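Local coordinates for mandelate racemase/muconate lactonizing enzyme, C-terminal domain protein (Paracoccus denitrificans, PDB 4DWD) that binds magnesium and probably acts as a metal-dependent hydro-lyase of the enolase superfamily, at residues V8-V13 against A50-V55; T24-R29 against G40-M45. All blocks are in the same frame, centred on the assembly; numbering follows the deposited sequence.

Contact 1 of 2, residues V8-V13 against A50-V55; sequences VEALSV and ASLGVV
L52 lays its forked end against the strand backbone, CD1 against the carbonyl of L11 and CD2 towards the N of L11 and CB of A10. CD1 is 3.5 Å from L11 O and also meets CB of S12; CD2 lies 3.9 Å from CB of A10. CG stands anti to the carbonyl carbon of L52 (chi1 -67°), which sends the branch out from the helix to the strand. A10 is the small residue that lets helix and strand come close: its methyl sits 3.4 Å from the main-chain O of L52, and the CA atoms of A10 and L52 are 5.3 Å apart. One turn further along the helix, V55 uses a single methyl, CG1, which meets CG1 of V8 at 3.9 Å and leans on A10 CB more loosely. The two valines cross at about a right angle. The joint is thus van der Waals packing of methyls on one another and on main-chain carbonyls, with the segments running nearly antiparallel, their axes at 164°. In this N-terminal capping domain, helix 49-63 lies along one face of the sheet: L52 and V55 also reach A26 and V28 on strand 24-32, L52 touches I371 on strand 368-372, and helix 90-110 backs V55 through A94.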
# COMPACT_ATOMS: atom_id res chain seq x y z
N VAL B 8 32.81 38.61 -2.23
CA VAL B 8 31.42 38.24 -2.45
C VAL B 8 30.56 39.40 -1.97
O VAL B 8 30.64 39.81 -0.81
CB VAL B 8 31.04 36.94 -1.69
CG1 VAL B 8 29.56 36.63 -1.88
CG2 VAL B 8 31.91 35.76 -2.13
N GLU B 9 29.75 39.96 -2.87
CA GLU B 9 28.89 41.09 -2.55
C GLU B 9 27.42 40.72 -2.69
O GLU B 9 27.04 40.07 -3.67
CB GLU B 9 29.13 42.25 -3.50
CG GLU B 9 30.47 42.94 -3.35
CD GLU B 9 30.67 43.87 -4.52
OE1 GLU B 9 30.11 44.98 -4.50
OE2 GLU B 9 31.35 43.47 -5.46
N ALA B 10 26.62 41.16 -1.73
CA ALA B 10 25.17 40.96 -1.75
C ALA B 10 24.51 42.30 -2.06
O ALA B 10 24.68 43.26 -1.31
CB ALA B 10 24.70 40.42 -0.41
N LEU B 11 23.75 42.37 -3.15
CA LEU B 11 23.23 43.63 -3.68
C LEU B 11 21.72 43.61 -3.85
O LEU B 11 21.15 42.73 -4.51
CB LEU B 11 23.87 43.91 -5.05
CG LEU B 11 25.41 43.98 -5.12
CD1 LEU B 11 25.85 44.15 -6.56
CD2 LEU B 11 25.96 45.08 -4.23
N SER B 12 21.06 44.60 -3.24
CA SER B 12 19.64 44.84 -3.43
C SER B 12 19.53 45.94 -4.49
O SER B 12 20.04 47.05 -4.28
CB SER B 12 18.98 45.27 -2.12
OG SER B 12 17.65 45.72 -2.31
N VAL B 13 18.89 45.63 -5.61
CA VAL B 13 18.92 46.50 -6.79
C VAL B 13 17.52 46.92 -7.24
O VAL B 13 16.65 46.07 -7.46
CB VAL B 13 19.67 45.80 -7.95
CG1 VAL B 13 19.76 46.70 -9.18
CG2 VAL B 13 21.07 45.38 -7.50
N ALA B 50 16.43 39.06 3.26
CA ALA B 50 16.89 38.04 4.20
C ALA B 50 17.94 37.13 3.53
O ALA B 50 18.98 36.84 4.14
CB ALA B 50 15.72 37.22 4.75
N SER B 51 17.69 36.71 2.29
CA SER B 51 18.70 35.91 1.58
C SER B 51 20.03 36.65 1.41
O SER B 51 21.10 36.07 1.58
CB SER B 51 18.19 35.42 0.22
OG SER B 51 17.15 34.47 0.36
N LEU B 52 19.95 37.93 1.06
CA LEU B 52 21.15 38.74 0.92
C LEU B 52 21.92 38.88 2.24
O LEU B 52 23.15 38.85 2.23
CB LEU B 52 20.79 40.12 0.35
CG LEU B 52 20.27 40.15 -1.09
CD1 LEU B 52 19.88 41.58 -1.45
CD2 LEU B 52 21.28 39.59 -2.09
N GLY B 53 21.20 39.00 3.35
CA GLY B 53 21.82 39.02 4.67
C GLY B 53 22.53 37.71 4.99
O GLY B 53 23.62 37.71 5.57
N VAL B 54 21.94 36.58 4.61
CA VAL B 54 22.57 35.28 4.82
C VAL B 54 23.84 35.18 3.96
O VAL B 54 24.87 34.70 4.43
CB VAL B 54 21.57 34.13 4.57
CG1 VAL B 54 22.29 32.79 4.49
CG2 VAL B 54 20.51 34.09 5.66
N VAL B 55 23.78 35.66 2.72
CA VAL B 55 25.01 35.72 1.90
C VAL B 55 26.11 36.53 2.61
O VAL B 55 27.23 36.05 2.79
CB VAL B 55 24.74 36.28 0.49
CG1 VAL B 55 26.03 36.47 -0.30
CG2 VAL B 55 23.80 35.35 -0.29

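Contact 2 of 2, residues T24-R29 against G40-M45; sequences TSAFVR and GEASPM
F27 has CG anti to its own carbonyl carbon (chi1 -60°), and E41 has CG anti to its backbone N (chi1 -179°) with the chain extended beyond it; together these torsions set the ring and the carboxylate side by side, pointing the same way. CE1 of F27 comes 3.4 Å from CD of E41, an oblique approach with the two planes 56° apart, while G40 O lies at the ring edge, near its plane. The carboxylate is held at both oxygens. OE1 accepts a hydrogen bond from the backbone N of G305, and OE2 takes one from a water that S25 OG also donates to, so one water joins E41 to S25 on strand 24-32. A second water, accepting from A26 N at 2.7 Å, lies close to both E41 OE2 and A42 O.

Behind these side chains runs an antiparallel pairing. V28 and G40 exchange two bonds: G40 N to V28 O at 2.8 Å, and V28 N to G40 O at 2.9 Å. A42 N adds a bond to A26 O, and E41 CA also lies 3.4 Å from A26 O, a CA-H...O contact. Past A42 the chain leaves the strand, and P44, centre of an inverse gamma turn, rests CB 3.5 Å from T24 O.

This is the hairpin of strands 24-32 and 37-42 at one edge of the sheet. The face with V28 and A42 is covered by helix 90-110, through A97 and A93, and by helix 49-63; on the other face F336 meets the F27 ring nearly perpendicularly, and strand 5-14 pairs with the far edge of 24-32.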
# COMPACT_ATOMS: atom_id res chain seq x y z
N THR B 24 12.26 45.50 -6.73
CA THR B 24 13.68 45.25 -6.44
C THR B 24 14.08 43.79 -6.53
O THR B 24 13.28 42.88 -6.28
CB THR B 24 14.20 45.85 -5.09
OG1 THR B 24 13.81 45.01 -4.00
CG2 THR B 24 13.71 47.27 -4.87
N SER B 25 15.34 43.59 -6.90
CA SER B 25 15.92 42.28 -7.09
C SER B 25 17.10 42.07 -6.16
O SER B 25 17.58 43.01 -5.50
CB SER B 25 16.32 42.10 -8.56
OG SER B 25 15.15 42.09 -9.36
N ALA B 26 17.54 40.82 -6.10
CA ALA B 26 18.58 40.40 -5.17
C ALA B 26 19.68 39.65 -5.93
O ALA B 26 19.47 38.53 -6.42
CB ALA B 26 17.98 39.54 -4.08
N PHE B 27 20.85 40.28 -6.01
CA PHE B 27 21.96 39.72 -6.78
C PHE B 27 23.16 39.47 -5.90
O PHE B 27 23.33 40.11 -4.86
CB PHE B 27 22.34 40.64 -7.95
CG PHE B 27 21.22 40.87 -8.93
CD1 PHE B 27 20.74 39.82 -9.71
CD2 PHE B 27 20.63 42.13 -9.06
CE1 PHE B 27 19.71 40.02 -10.62
CE2 PHE B 27 19.58 42.34 -9.96
CZ PHE B 27 19.12 41.27 -10.74
N VAL B 28 23.98 38.52 -6.33
CA VAL B 28 25.28 38.27 -5.71
C VAL B 28 26.34 38.49 -6.78
O VAL B 28 26.26 37.92 -7.87
CB VAL B 28 25.36 36.84 -5.11
CG1 VAL B 28 26.76 36.55 -4.60
CG2 VAL B 28 24.36 36.67 -3.98
N ARG B 29 27.31 39.34 -6.47
CA ARG B 29 28.45 39.54 -7.36
C ARG B 29 29.68 38.95 -6.70
O ARG B 29 30.04 39.33 -5.59
CB ARG B 29 28.66 41.03 -7.68
CG ARG B 29 29.92 41.27 -8.51
CD ARG B 29 30.03 42.68 -9.04
NE ARG B 29 30.01 43.68 -7.98
CZ ARG B 29 29.70 44.96 -8.19
NH1 ARG B 29 29.37 45.38 -9.41
NH2 ARG B 29 29.69 45.82 -7.18
N GLY B 40 25.15 36.12 -9.76
CA GLY B 40 24.10 35.19 -9.32
C GLY B 40 22.87 35.96 -8.87
O GLY B 40 22.90 37.19 -8.72
N GLU B 41 21.77 35.24 -8.66
CA GLU B 41 20.51 35.88 -8.27
C GLU B 41 19.78 34.99 -7.27
O GLU B 41 19.77 33.77 -7.42
CB GLU B 41 19.63 36.13 -9.50
CG GLU B 41 18.32 36.81 -9.13
CD GLU B 41 17.57 37.40 -10.31
OE1 GLU B 41 17.93 37.17 -11.49
OE2 GLU B 41 16.59 38.12 -10.04
N ALA B 42 19.20 35.63 -6.25
CA ALA B 42 18.31 34.96 -5.28
C ALA B 42 16.88 35.41 -5.53
O ALA B 42 16.65 36.58 -5.84
CB ALA B 42 18.70 35.32 -3.85
N SER B 43 15.92 34.50 -5.37
CA SER B 43 14.51 34.86 -5.57
C SER B 43 14.17 36.05 -4.68
O SER B 43 14.37 35.99 -3.47
CB SER B 43 13.63 33.66 -5.21
OG SER B 43 12.28 33.89 -5.59
N PRO B 44 13.65 37.15 -5.28
CA PRO B 44 13.50 38.40 -4.52
C PRO B 44 12.18 38.45 -3.73
O PRO B 44 11.38 39.40 -3.87
CB PRO B 44 13.53 39.46 -5.62
CG PRO B 44 12.90 38.78 -6.80
CD PRO B 44 13.34 37.33 -6.71
N MSE B 45 11.99 37.44 -2.88
CA MSE B 45 10.78 37.35 -2.06
C MSE B 45 10.88 38.39 -0.97
O MSE B 45 11.85 38.40 -0.18
CB MSE B 45 10.64 35.93 -1.50
CG MSE B 45 10.60 34.88 -2.62
SE MSE B 45 9.05 35.09 -3.83
CE MSE B 45 9.80 36.21 -5.24
O HOH W 1 10.64 42.58 -4.88
O HOH W 2 15.29 40.10 -11.16
O HOH W 3 16.26 38.83 -7.45

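In the fold
Both contacts are buried and involve the same antiparallel sheet of the N-terminal domain, their centres about 7 Å apart. Contact 1 seats a helix on the sheet and relies on van der Waals packing, methyls on methyls and on carbonyl oxygens; contact 2 joins two strands within it, so backbone hydrogen bonds carry the pairing, and waters and the E41 carboxylate gather near the end of strand 37-42. They meet along the neighbouring strands 5-14 and 24-32: E9 and R29 form a salt bridge between them, V13 O probably accepts from S25 N, and L52 CD2 packs on F27 O. Contact 1 brackets contact 2 along the chain, helix 49-63 following the hairpin.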